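Long-range contacts in ralf, proline/betaine transporter (PDB 4D7Q), which is an engineered chimera of a Legionella pneumophila Sec7 domain and a Rickettsia prowazekii capping domain, and probably acts as a guanine-nucleotide exchange factor: residues A[204-209]-A[298-303]; A[266-271]-A[278-283]; A[141-146]-A[256-261]. The protein carries 2 engineered substitutions. All blocks are in the same frame, centred on the assembly; numbering follows the deposited sequence.

How the contacts relate
From the N terminus, 141-146 comes first, on helix 135-152 of the Sec7 part. It meets helix 256-262 of the capping part, so contact 3 closes a loop across the fusion. Inside that loop lies 204-209, whose partner 298-303 comes after it. Contacts 1 and 3 therefore cross along the chain. Contact 2 is a hairpin that follows contact 3 directly and is nested inside the loop closed by contact 1. Contacts 1 and 2 share one antiparallel sheet, where strands 277-283 and 297-303 are neighbours. Their centres are about 11 Å apart. Contact 3 is about 22 Å from each, centre to centre, and touches neither.

Contact 1. Residues A[204-209]-A[298-303]; sequences DSSPGY and KIIIQP
Y209 and I301 form an antiparallel hydrogen-bonded pair in the sheet of the capping domain, where the start of strand 208-214 meets strand 297-303. Y209 N donates to I301 O at 2.9 Å, and I301 N donates to Y209 O at 2.7 Å. Both bonds are nearly straight, with N-H...O angles of 169°. I300 CA adds a CA-H...O contact to Y209 O.

Just before the strand begins, a side chain bonds the loop: Q302 NE2 donates to P207 O at 2.8 Å. The nitrogen sits above the carbonyl plane, and the bond is bent to 145° at the hydrogen. Chi1 of -62° sets Q302 CG beside the backbone N, and the extended chain then takes the amide to P207 O. The same NE2 has a weak bond to E109 OE1, across the engineered join to the Sec7 part.

The apolar contacts are modest. Y209 CB and I301 CB lie 4.3 Å apart on the sheet face covered by helix 313-325, where A320 and T323 also meet the tyrosine. The Y209 hydroxyl bonds L344 O. On the other face I300 CD1 packs against the S206 side chain in the loop, 3.7 Å from CB and beside OG.

Water completes the polar contacts. The K298 chain reaches along that second face, and its NZ also bonds G108 O. One water takes a bond from K298 NZ at 3.0 Å and lies 2.8 Å from S206 OG.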
ATOM      1  N   ASP A 204     -10.838  -3.279  -0.093  1.00 29.89           N
ATOM      2  CA  ASP A 204     -11.872  -2.450  -0.710  1.00 31.36           C
ATOM      3  C   ASP A 204     -11.685  -1.000  -0.308  1.00 34.08           C
ATOM      4  O   ASP A 204     -12.099  -0.091  -1.024  1.00 35.31           O
ATOM      5  CB  ASP A 204     -13.278  -2.926  -0.261  1.00 34.87           C
ATOM      6  CG  ASP A 204     -13.767  -4.195  -0.937  1.00 54.41           C
ATOM      7  OD1 ASP A 204     -13.440  -4.403  -2.140  1.00 54.70           O
ATOM      8  OD2 ASP A 204     -14.519  -4.961  -0.284  1.00 64.64           O
ATOM      9  N   SER A 205     -11.082  -0.789   0.858  1.00 28.56           N
ATOM     10  CA  SER A 205     -10.859   0.529   1.418  1.00 27.30           C
ATOM     11  C   SER A 205      -9.588   0.505   2.239  1.00 30.34           C
ATOM     12  O   SER A 205      -9.193  -0.548   2.757  1.00 29.58           O
ATOM     13  CB  SER A 205     -12.045   0.930   2.291  1.00 30.72           C
ATOM     14  OG  SER A 205     -12.023   0.204   3.508  1.00 43.11           O
ATOM     15  N   SER A 206      -8.952   1.664   2.359  1.00 26.24           N
ATOM     16  CA  SER A 206      -7.717   1.821   3.116  1.00 25.44           C
ATOM     17  C   SER A 206      -7.995   2.408   4.527  1.00 28.17           C
ATOM     18  O   SER A 206      -9.039   3.052   4.699  1.00 25.81           O
ATOM     19  CB  SER A 206      -6.757   2.724   2.342  1.00 26.88           C
ATOM     20  OG  SER A 206      -6.293   2.069   1.172  1.00 33.17           O
ATOM     21  N   PRO A 207      -7.071   2.213   5.526  1.00 24.86           N
ATOM     22  CA  PRO A 207      -7.272   2.814   6.859  1.00 25.24           C
ATOM     23  C   PRO A 207      -7.507   4.322   6.804  1.00 27.39           C
ATOM     24  O   PRO A 207      -6.887   5.033   5.998  1.00 26.51           O
ATOM     25  CB  PRO A 207      -5.944   2.515   7.582  1.00 26.73           C
ATOM     26  CG  PRO A 207      -5.416   1.304   6.909  1.00 29.47           C
ATOM     27  CD  PRO A 207      -5.789   1.476   5.474  1.00 25.57           C
ATOM     28  N   GLY A 208      -8.394   4.788   7.673  1.00 22.30           N
ATOM     29  CA  GLY A 208      -8.751   6.193   7.762  1.00 21.65           C
ATOM     30  C   GLY A 208      -9.964   6.517   6.925  1.00 27.34           C
ATOM     31  O   GLY A 208     -10.855   5.681   6.759  1.00 27.93           O
ATOM     32  N   TYR A 209      -9.992   7.737   6.384  1.00 23.10           N
ATOM     33  CA  TYR A 209     -11.100   8.234   5.569  1.00 23.07           C
ATOM     34  C   TYR A 209     -10.769   8.183   4.093  1.00 26.00           C
ATOM     35  O   TYR A 209      -9.677   8.601   3.681  1.00 24.23           O
ATOM     36  CB  TYR A 209     -11.437   9.664   5.961  1.00 22.78           C
ATOM     37  CG  TYR A 209     -11.680   9.861   7.438  1.00 23.63           C
ATOM     38  CD1 TYR A 209     -12.891   9.492   8.022  1.00 25.15           C
ATOM     39  CD2 TYR A 209     -10.735  10.507   8.238  1.00 23.91           C
ATOM     40  CE1 TYR A 209     -13.141   9.729   9.373  1.00 27.83           C
ATOM     41  CE2 TYR A 209     -10.970  10.739   9.590  1.00 24.99           C
ATOM     42  CZ  TYR A 209     -12.183  10.371  10.149  1.00 34.09           C
ATOM     43  OH  TYR A 209     -12.395  10.616  11.486  1.00 29.66           O
ATOM     44  N   LYS A 298      -9.226   9.254  -6.322  1.00 25.40           N
ATOM     45  CA  LYS A 298      -9.521   8.988  -4.925  1.00 24.73           C
ATOM     46  C   LYS A 298      -8.562   9.756  -4.010  1.00 28.47           C
ATOM     47  O   LYS A 298      -7.439  10.117  -4.406  1.00 27.28           O
ATOM     48  CB  LYS A 298      -9.535   7.453  -4.618  1.00 25.45           C
ATOM     49  CG  LYS A 298      -8.169   6.872  -4.215  1.00 28.30           C
ATOM     50  CD  LYS A 298      -8.207   5.402  -3.819  1.00 22.60           C
ATOM     51  CE  LYS A 298      -6.785   4.855  -3.881  1.00 22.96           C
ATOM     52  NZ  LYS A 298      -6.741   3.423  -3.498  1.00 21.96           N
ATOM     53  N   ILE A 299      -9.039  10.035  -2.793  1.00 25.55           N
ATOM     54  CA  ILE A 299      -8.266  10.658  -1.734  1.00 25.11           C
ATOM     55  C   ILE A 299      -8.373   9.824  -0.467  1.00 27.98           C
ATOM     56  O   ILE A 299      -9.443   9.276  -0.172  1.00 27.02           O
ATOM     57  CB  ILE A 299      -8.526  12.178  -1.504  1.00 28.35           C
ATOM     58  CG1 ILE A 299      -9.985  12.467  -1.120  1.00 29.05           C
ATOM     59  CG2 ILE A 299      -8.040  13.041  -2.694  1.00 28.20           C
ATOM     60  CD1 ILE A 299     -10.163  13.826  -0.360  1.00 34.22           C
ATOM     61  N   ILE A 300      -7.254   9.703   0.253  1.00 23.54           N
ATOM     62  CA  ILE A 300      -7.186   8.983   1.526  1.00 22.57           C
ATOM     63  C   ILE A 300      -6.663   9.961   2.590  1.00 27.62           C
ATOM     64  O   ILE A 300      -5.546  10.490   2.461  1.00 26.10           O
ATOM     65  CB  ILE A 300      -6.355   7.669   1.446  1.00 24.14           C
ATOM     66  CG1 ILE A 300      -6.994   6.651   0.428  1.00 24.54           C
ATOM     67  CG2 ILE A 300      -6.202   7.026   2.851  1.00 23.54           C
ATOM     68  CD1 ILE A 300      -6.056   5.479  -0.013  1.00 23.13           C
ATOM     69  N   ILE A 301      -7.469  10.179   3.655  1.00 23.67           N
ATOM     70  CA  ILE A 301      -7.115  11.087   4.751  1.00 21.98           C
ATOM     71  C   ILE A 301      -6.851  10.321   6.040  1.00 25.73           C
ATOM     72  O   ILE A 301      -7.689   9.543   6.492  1.00 24.61           O
ATOM     73  CB  ILE A 301      -8.151  12.240   4.941  1.00 24.39           C
ATOM     74  CG1 ILE A 301      -8.442  12.963   3.607  1.00 24.30           C
ATOM     75  CG2 ILE A 301      -7.709  13.248   6.035  1.00 23.88           C
ATOM     76  CD1 ILE A 301      -9.746  12.631   3.075  1.00 34.25           C
ATOM     77  N   GLN A 302      -5.689  10.562   6.648  1.00 23.02           N
ATOM     78  CA  GLN A 302      -5.335   9.864   7.882  1.00 23.13           C
ATOM     79  C   GLN A 302      -4.696  10.766   8.903  1.00 28.16           C
ATOM     80  O   GLN A 302      -3.889  11.605   8.508  1.00 26.71           O
ATOM     81  CB  GLN A 302      -4.336   8.708   7.599  1.00 22.79           C
ATOM     82  CG  GLN A 302      -4.873   7.597   6.673  1.00 20.68           C
ATOM     83  CD  GLN A 302      -3.793   6.640   6.212  1.00 32.19           C
ATOM     84  OE1 GLN A 302      -2.604   6.820   6.496  1.00 32.28           O
ATOM     85  NE2 GLN A 302      -4.178   5.569   5.514  1.00 22.83           N
ATOM     86  N   PRO A 303      -4.961  10.537  10.225  1.00 26.70           N
ATOM     87  CA  PRO A 303      -4.200  11.264  11.260  1.00 27.20           C
ATOM     88  C   PRO A 303      -2.747  10.761  11.183  1.00 34.22           C
ATOM     89  O   PRO A 303      -2.512   9.560  11.015  1.00 32.68           O
ATOM     90  CB  PRO A 303      -4.861  10.830  12.580  1.00 28.46           C
ATOM     91  CG  PRO A 303      -5.563   9.572  12.279  1.00 32.08           C
ATOM     92  CD  PRO A 303      -5.880   9.537  10.817  1.00 27.62           C
TER
HETATM   93  O   HOH W   1      -7.920   2.135  -1.081  1.00 21.62           O

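Contact 2. Residues A[266-271]-A[278-283]; sequences GSVIIK and AEIQVY
S267 holds OG beside its backbone N (chi1 -76°), while E279 swings CG anti to its own N (chi1 170°) and runs out extended. The two polar ends therefore meet on one face of an antiparallel beta hairpin in the capping domain. S267 OG donates to E279 OE2 at 2.6 Å. It meets the oxygen on the anti side of the carboxylate, 21° out of its plane. The hydroxyl of Y264 is also bonded to S267 OG, and a glycerol, probably from crystallisation, bonds E279 OE2. The aliphatic part of E279 is used too: I269 CD1 packs on E279 CG at 3.7 Å.

The backbone ladder keeps the strands in step. V268 and I280 are a hydrogen-bonded pair, with V268 N to I280 O at 2.9 Å and I280 N to V268 O at 2.8 Å. I270 and A278 form the next such pair.

The opposite face is apolar. V268 and I280 lie side by side and point the same way, with their CB atoms 3.9 Å apart. Next to them, I270 CD1 meets I280 CD1 at 3.8 Å. V268 CG2 reaches V282 CG2 at 4.3 Å.

This apolar face packs against helix 313-325, where I322 meets I270, A278 and I280. On the face of S267, I269, E279 and Q281, Q281 NE2 bonds E109 of the Sec7 part, a contact between the two parts of the chimera. Strand 248-252 flanks the hairpin beside 266-271, and strand 297-303 flanks it beside 278-283.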
ATOM      1  N   GLY A 266       0.944  12.301  -4.762  1.00 24.48           N
ATOM      2  CA  GLY A 266       1.691  12.756  -3.602  1.00 24.44           C
ATOM      3  C   GLY A 266       0.812  12.998  -2.402  1.00 28.69           C
ATOM      4  O   GLY A 266      -0.420  12.833  -2.466  1.00 26.68           O
ATOM      5  N   SER A 267       1.455  13.383  -1.294  1.00 26.01           N
ATOM      6  CA  SER A 267       0.764  13.614  -0.023  1.00 25.83           C
ATOM      7  C   SER A 267       0.841  15.054   0.461  1.00 29.17           C
ATOM      8  O   SER A 267       1.921  15.651   0.505  1.00 29.15           O
ATOM      9  CB  SER A 267       1.300  12.688   1.068  1.00 29.36           C
ATOM     10  OG  SER A 267       0.824  11.358   0.943  1.00 32.49           O
ATOM     11  N   VAL A 268      -0.331  15.593   0.823  1.00 24.68           N
ATOM     12  CA  VAL A 268      -0.524  16.896   1.427  1.00 23.39           C
ATOM     13  C   VAL A 268      -0.377  16.639   2.934  1.00 28.39           C
ATOM     14  O   VAL A 268      -1.167  15.883   3.502  1.00 27.69           O
ATOM     15  CB  VAL A 268      -1.930  17.467   1.135  1.00 27.14           C
ATOM     16  CG1 VAL A 268      -2.061  18.888   1.674  1.00 27.29           C
ATOM     17  CG2 VAL A 268      -2.284  17.403  -0.358  1.00 26.73           C
ATOM     18  N   ILE A 269       0.639  17.250   3.569  1.00 25.71           N
ATOM     19  CA  ILE A 269       0.892  17.122   4.995  1.00 25.11           C
ATOM     20  C   ILE A 269       0.388  18.395   5.635  1.00 30.54           C
ATOM     21  O   ILE A 269       0.826  19.489   5.271  1.00 30.62           O
ATOM     22  CB  ILE A 269       2.394  16.800   5.312  1.00 28.25           C
ATOM     23  CG1 ILE A 269       2.911  15.515   4.548  1.00 27.66           C
ATOM     24  CG2 ILE A 269       2.657  16.707   6.837  1.00 29.73           C
ATOM     25  CD1 ILE A 269       2.178  14.175   4.827  1.00 28.51           C
ATOM     26  N   ILE A 270      -0.602  18.254   6.537  1.00 27.90           N
ATOM     27  CA  ILE A 270      -1.257  19.384   7.203  1.00 26.25           C
ATOM     28  C   ILE A 270      -1.075  19.337   8.703  1.00 31.63           C
ATOM     29  O   ILE A 270      -1.402  18.333   9.347  1.00 29.61           O
ATOM     30  CB  ILE A 270      -2.749  19.513   6.796  1.00 27.69           C
ATOM     31  CG1 ILE A 270      -2.906  19.564   5.255  1.00 27.54           C
ATOM     32  CG2 ILE A 270      -3.415  20.726   7.469  1.00 26.52           C
ATOM     33  CD1 ILE A 270      -4.319  19.505   4.724  1.00 32.71           C
ATOM     34  N   LYS A 271      -0.583  20.466   9.260  1.00 30.29           N
ATOM     35  CA  LYS A 271      -0.373  20.632  10.685  1.00 30.73           C
ATOM     36  C   LYS A 271      -1.085  21.873  11.165  1.00 35.13           C
ATOM     37  O   LYS A 271      -1.000  22.920  10.514  1.00 33.92           O
ATOM     38  CB  LYS A 271       1.135  20.667  11.036  1.00 33.42           C
ATOM     39  CG  LYS A 271       1.826  19.318  10.778  1.00 40.95           C
ATOM     40  CD  LYS A 271       3.327  19.355  10.972  1.00 47.06           C
ATOM     41  CE  LYS A 271       3.938  18.019  10.616  1.00 53.64           C
ATOM     42  NZ  LYS A 271       5.374  18.139  10.229  1.00 61.15           N
ATOM     43  N   ALA A 278      -1.974  15.497   9.939  1.00 28.98           N
ATOM     44  CA  ALA A 278      -2.788  14.622   9.095  1.00 27.81           C
ATOM     45  C   ALA A 278      -2.287  14.617   7.665  1.00 28.80           C
ATOM     46  O   ALA A 278      -1.687  15.596   7.217  1.00 28.72           O
ATOM     47  CB  ALA A 278      -4.245  15.061   9.143  1.00 28.77           C
ATOM     48  N   GLU A 279      -2.555  13.532   6.939  1.00 24.16           N
ATOM     49  CA  GLU A 279      -2.077  13.394   5.568  1.00 24.71           C
ATOM     50  C   GLU A 279      -3.198  13.158   4.549  1.00 27.16           C
ATOM     51  O   GLU A 279      -4.110  12.364   4.803  1.00 26.01           O
ATOM     52  CB  GLU A 279      -1.054  12.237   5.540  1.00 25.95           C
ATOM     53  CG  GLU A 279      -0.612  11.760   4.169  1.00 31.28           C
ATOM     54  CD  GLU A 279       0.178  10.464   4.187  1.00 42.46           C
ATOM     55  OE1 GLU A 279      -0.023   9.647   5.112  1.00 38.90           O
ATOM     56  OE2 GLU A 279       1.003  10.264   3.271  1.00 31.95           O
ATOM     57  N   ILE A 280      -3.120  13.850   3.393  1.00 22.19           N
ATOM     58  CA  ILE A 280      -4.050  13.629   2.290  1.00 20.98           C
ATOM     59  C   ILE A 280      -3.276  12.941   1.176  1.00 25.13           C
ATOM     60  O   ILE A 280      -2.448  13.576   0.525  1.00 25.50           O
ATOM     61  CB  ILE A 280      -4.818  14.860   1.710  1.00 23.50           C
ATOM     62  CG1 ILE A 280      -5.405  15.818   2.775  1.00 24.35           C
ATOM     63  CG2 ILE A 280      -5.910  14.358   0.736  1.00 24.12           C
ATOM     64  CD1 ILE A 280      -5.888  17.221   2.148  1.00 28.92           C
ATOM     65  N   GLN A 281      -3.584  11.673   0.910  1.00 22.70           N
ATOM     66  CA  GLN A 281      -2.975  10.962  -0.221  1.00 21.46           C
ATOM     67  C   GLN A 281      -3.887  11.187  -1.413  1.00 24.70           C
ATOM     68  O   GLN A 281      -5.082  10.899  -1.328  1.00 23.59           O
ATOM     69  CB  GLN A 281      -2.836   9.483   0.051  1.00 21.74           C
ATOM     70  CG  GLN A 281      -1.885   9.137   1.198  1.00 25.86           C
ATOM     71  CD  GLN A 281      -1.980   7.660   1.456  1.00 35.26           C
ATOM     72  OE1 GLN A 281      -1.840   6.845   0.545  1.00 28.74           O
ATOM     73  NE2 GLN A 281      -2.297   7.284   2.680  1.00 26.08           N
ATOM     74  N   VAL A 282      -3.327  11.777  -2.490  1.00 22.69           N
ATOM     75  CA  VAL A 282      -4.012  12.143  -3.738  1.00 21.81           C
ATOM     76  C   VAL A 282      -3.646  11.140  -4.855  1.00 25.32           C
ATOM     77  O   VAL A 282      -2.465  10.958  -5.169  1.00 24.01           O
ATOM     78  CB  VAL A 282      -3.711  13.611  -4.184  1.00 24.99           C
ATOM     79  CG1 VAL A 282      -4.383  13.936  -5.539  1.00 24.47           C
ATOM     80  CG2 VAL A 282      -4.144  14.628  -3.111  1.00 24.44           C
ATOM     81  N   TYR A 283      -4.682  10.563  -5.479  1.00 21.52           N
ATOM     82  CA  TYR A 283      -4.598   9.617  -6.593  1.00 20.54           C
ATOM     83  C   TYR A 283      -5.435  10.073  -7.731  1.00 27.66           C
ATOM     84  O   TYR A 283      -6.611  10.394  -7.552  1.00 30.27           O
ATOM     85  CB  TYR A 283      -5.098   8.225  -6.185  1.00 20.90           C
ATOM     86  CG  TYR A 283      -4.283   7.601  -5.083  1.00 22.65           C
ATOM     87  CD1 TYR A 283      -4.517   7.924  -3.745  1.00 23.92           C
ATOM     88  CD2 TYR A 283      -3.261   6.703  -5.371  1.00 22.38           C
ATOM     89  CE1 TYR A 283      -3.736   7.388  -2.729  1.00 22.27           C
ATOM     90  CE2 TYR A 283      -2.508   6.124  -4.359  1.00 22.86           C
ATOM     91  CZ  TYR A 283      -2.757   6.461  -3.038  1.00 27.18           C
ATOM     92  OH  TYR A 283      -1.985   5.922  -2.046  1.00 27.08           O
TER

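Contact 3. Residues A[141-146]-A[256-261]; sequences LAFQTI and TFLSKF
In the Sec7 helix that presents F143 to F257 and F261, the carbonyl oxygen L141 O is gripped twice. T145 N gives it the usual helical bond at 2.8 Å, and T145 OG1 donates to it at 2.7 Å from above the carbonyl plane.

The contact itself is an aromatic cluster across the fusion. One helix belongs to the Legionella Sec7 part and the other to the Rickettsia capping part, so the fit is that of the engineered chimera. The helix segments run almost parallel, at 10°, but their axes stay 11.7 Å apart. Large side chains fill the distance.

The F257 ring turns an edge toward the F143 face in an offset edge-to-face pair, planes at 77°. F257 has CG anti to its backbone N (chi1 179°), which sends the ring toward F143. There F257 CE1 lies 3.6 Å from F143 CD2, and CZ meets CB. F143 CB sits over the centre of the F261 ring, 3.9 Å from its centroid, as a CH-pi contact. F261 CB packs on F143 CD1 at 3.7 Å. F261 CD2 lies over one F257 face, offset toward the rim, closing the cluster. Q144 bends at chi2 and brings OE1 to the F261 ring edge, 3.7 Å from CZ. L258 CD1 touches F143 CZ more loosely.

Y139, one turn earlier on helix 135-152, meets F143 edge-to-face. F288 of the capping part stacks on F261. Helix 110-127 of the Sec7 part packs V117 on F143 and touches L258 through D114. Strand 264-271 follows helix 256-262.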
ATOM      1  N   LEU A 141      10.483  -5.065 -13.679  1.00 20.60           N
ATOM      2  CA  LEU A 141       9.790  -6.217 -14.250  1.00 21.17           C
ATOM      3  C   LEU A 141       8.529  -6.514 -13.471  1.00 22.26           C
ATOM      4  O   LEU A 141       7.520  -6.836 -14.092  1.00 20.79           O
ATOM      5  CB  LEU A 141      10.664  -7.475 -14.154  1.00 22.30           C
ATOM      6  CG  LEU A 141      11.724  -7.730 -15.206  1.00 28.96           C
ATOM      7  CD1 LEU A 141      12.529  -8.954 -14.814  1.00 28.22           C
ATOM      8  CD2 LEU A 141      11.113  -7.918 -16.607  1.00 29.84           C
ATOM      9  N   ALA A 142       8.593  -6.460 -12.117  1.00 19.56           N
ATOM     10  CA  ALA A 142       7.426  -6.751 -11.271  1.00 20.49           C
ATOM     11  C   ALA A 142       6.231  -5.863 -11.581  1.00 22.65           C
ATOM     12  O   ALA A 142       5.133  -6.383 -11.803  1.00 21.54           O
ATOM     13  CB  ALA A 142       7.778  -6.678  -9.791  1.00 21.31           C
ATOM     14  N   PHE A 143       6.436  -4.539 -11.597  1.00 19.87           N
ATOM     15  CA  PHE A 143       5.371  -3.588 -11.929  1.00 19.93           C
ATOM     16  C   PHE A 143       4.865  -3.789 -13.361  1.00 24.29           C
ATOM     17  O   PHE A 143       3.655  -3.695 -13.603  1.00 22.17           O
ATOM     18  CB  PHE A 143       5.807  -2.132 -11.674  1.00 20.92           C
ATOM     19  CG  PHE A 143       5.480  -1.684 -10.266  1.00 22.30           C
ATOM     20  CD1 PHE A 143       4.167  -1.385  -9.898  1.00 23.64           C
ATOM     21  CD2 PHE A 143       6.469  -1.641  -9.281  1.00 22.78           C
ATOM     22  CE1 PHE A 143       3.858  -1.024  -8.583  1.00 22.88           C
ATOM     23  CE2 PHE A 143       6.159  -1.253  -7.970  1.00 23.69           C
ATOM     24  CZ  PHE A 143       4.859  -0.950  -7.634  1.00 21.88           C
ATOM     25  N   GLN A 144       5.769  -4.122 -14.292  1.00 23.19           N
ATOM     26  CA  GLN A 144       5.347  -4.378 -15.675  1.00 24.17           C
ATOM     27  C   GLN A 144       4.449  -5.603 -15.763  1.00 25.16           C
ATOM     28  O   GLN A 144       3.477  -5.570 -16.520  1.00 22.24           O
ATOM     29  CB  GLN A 144       6.540  -4.564 -16.632  1.00 25.82           C
ATOM     30  CG  GLN A 144       6.159  -4.404 -18.127  1.00 25.58           C
ATOM     31  CD  GLN A 144       5.734  -2.982 -18.466  1.00 40.23           C
ATOM     32  OE1 GLN A 144       6.215  -1.992 -17.890  1.00 30.90           O
ATOM     33  NE2 GLN A 144       4.803  -2.838 -19.398  1.00 27.70           N
ATOM     34  N   THR A 145       4.857  -6.706 -15.069  1.00 22.31           N
ATOM     35  CA  THR A 145       4.204  -8.017 -15.053  1.00 21.20           C
ATOM     36  C   THR A 145       2.793  -7.890 -14.477  1.00 23.23           C
ATOM     37  O   THR A 145       1.852  -8.416 -15.057  1.00 21.37           O
ATOM     38  CB  THR A 145       5.091  -9.035 -14.296  1.00 25.68           C
ATOM     39  OG1 THR A 145       6.349  -9.163 -14.956  1.00 23.46           O
ATOM     40  CG2 THR A 145       4.438 -10.396 -14.118  1.00 16.76           C
ATOM     41  N   ILE A 146       2.648  -7.165 -13.359  1.00 20.11           N
ATOM     42  CA  ILE A 146       1.349  -6.953 -12.728  1.00 18.73           C
ATOM     43  C   ILE A 146       0.380  -6.257 -13.709  1.00 21.92           C
ATOM     44  O   ILE A 146      -0.765  -6.695 -13.877  1.00 19.05           O
ATOM     45  CB  ILE A 146       1.500  -6.108 -11.434  1.00 21.00           C
ATOM     46  CG1 ILE A 146       2.287  -6.865 -10.327  1.00 19.88           C
ATOM     47  CG2 ILE A 146       0.096  -5.689 -10.920  1.00 21.13           C
ATOM     48  CD1 ILE A 146       2.792  -5.880  -9.118  1.00 19.79           C
ATOM     49  N   THR A 256       8.475   9.396  -9.530  1.00 25.16           N
ATOM     50  CA  THR A 256       7.732   9.425 -10.801  1.00 24.21           C
ATOM     51  C   THR A 256       7.297   8.065 -11.287  1.00 24.12           C
ATOM     52  O   THR A 256       6.177   7.927 -11.787  1.00 21.36           O
ATOM     53  CB  THR A 256       8.533  10.178 -11.865  1.00 39.85           C
ATOM     54  OG1 THR A 256       9.881   9.728 -11.775  1.00 50.38           O
ATOM     55  CG2 THR A 256       8.490  11.677 -11.658  1.00 41.26           C
ATOM     56  N   PHE A 257       8.169   7.052 -11.123  1.00 21.05           N
ATOM     57  CA  PHE A 257       7.875   5.673 -11.518  1.00 20.72           C
ATOM     58  C   PHE A 257       6.607   5.203 -10.760  1.00 25.41           C
ATOM     59  O   PHE A 257       5.623   4.837 -11.392  1.00 25.67           O
ATOM     60  CB  PHE A 257       9.106   4.755 -11.259  1.00 21.56           C
ATOM     61  CG  PHE A 257       8.871   3.301 -11.625  1.00 23.18           C
ATOM     62  CD1 PHE A 257       8.150   2.458 -10.780  1.00 23.71           C
ATOM     63  CD2 PHE A 257       9.324   2.788 -12.835  1.00 26.46           C
ATOM     64  CE1 PHE A 257       7.871   1.122 -11.152  1.00 26.53           C
ATOM     65  CE2 PHE A 257       9.054   1.454 -13.198  1.00 27.07           C
ATOM     66  CZ  PHE A 257       8.377   0.615 -12.323  1.00 24.69           C
ATOM     67  N   LEU A 258       6.615   5.275  -9.421  1.00 23.50           N
ATOM     68  CA  LEU A 258       5.481   4.882  -8.582  1.00 23.58           C
ATOM     69  C   LEU A 258       4.169   5.615  -8.952  1.00 24.77           C
ATOM     70  O   LEU A 258       3.138   4.982  -9.047  1.00 21.63           O
ATOM     71  CB  LEU A 258       5.820   5.064  -7.089  1.00 24.14           C
ATOM     72  CG  LEU A 258       4.777   4.506  -6.075  1.00 26.69           C
ATOM     73  CD1 LEU A 258       4.590   3.012  -6.235  1.00 26.90           C
ATOM     74  CD2 LEU A 258       5.198   4.807  -4.665  1.00 22.92           C
ATOM     75  N   SER A 259       4.233   6.943  -9.149  1.00 23.19           N
ATOM     76  CA  SER A 259       3.122   7.795  -9.558  1.00 22.42           C
ATOM     77  C   SER A 259       2.445   7.254 -10.842  1.00 26.49           C
ATOM     78  O   SER A 259       1.219   7.226 -10.931  1.00 24.29           O
ATOM     79  CB  SER A 259       3.636   9.209  -9.812  1.00 25.47           C
ATOM     80  OG  SER A 259       2.543  10.112  -9.821  1.00 34.41           O
ATOM     81  N   LYS A 260       3.259   6.848 -11.845  1.00 22.57           N
ATOM     82  CA  LYS A 260       2.758   6.328 -13.114  1.00 21.56           C
ATOM     83  C   LYS A 260       2.037   5.003 -12.935  1.00 22.54           C
ATOM     84  O   LYS A 260       0.991   4.808 -13.533  1.00 19.09           O
ATOM     85  CB  LYS A 260       3.899   6.173 -14.128  1.00 21.32           C
ATOM     86  CG  LYS A 260       4.381   7.509 -14.676  1.00 23.84           C
ATOM     87  CD  LYS A 260       5.543   7.281 -15.628  1.00 29.48           C
ATOM     88  CE  LYS A 260       6.002   8.548 -16.308  1.00 27.77           C
ATOM     89  NZ  LYS A 260       7.122   8.228 -17.225  1.00 35.37           N
ATOM     90  N   PHE A 261       2.567   4.123 -12.084  1.00 20.90           N
ATOM     91  CA  PHE A 261       1.984   2.800 -11.868  1.00 20.56           C
ATOM     92  C   PHE A 261       0.831   2.746 -10.888  1.00 22.03           C
ATOM     93  O   PHE A 261       0.125   1.745 -10.838  1.00 19.35           O
ATOM     94  CB  PHE A 261       3.092   1.753 -11.563  1.00 21.50           C
ATOM     95  CG  PHE A 261       3.781   1.206 -12.808  1.00 21.55           C
ATOM     96  CD1 PHE A 261       3.230   0.154 -13.520  1.00 22.71           C
ATOM     97  CD2 PHE A 261       4.975   1.759 -13.265  1.00 21.93           C
ATOM     98  CE1 PHE A 261       3.861  -0.345 -14.668  1.00 23.86           C
ATOM     99  CE2 PHE A 261       5.608   1.259 -14.412  1.00 23.42           C
ATOM    100  CZ  PHE A 261       5.049   0.213 -15.108  1.00 22.27           C
TER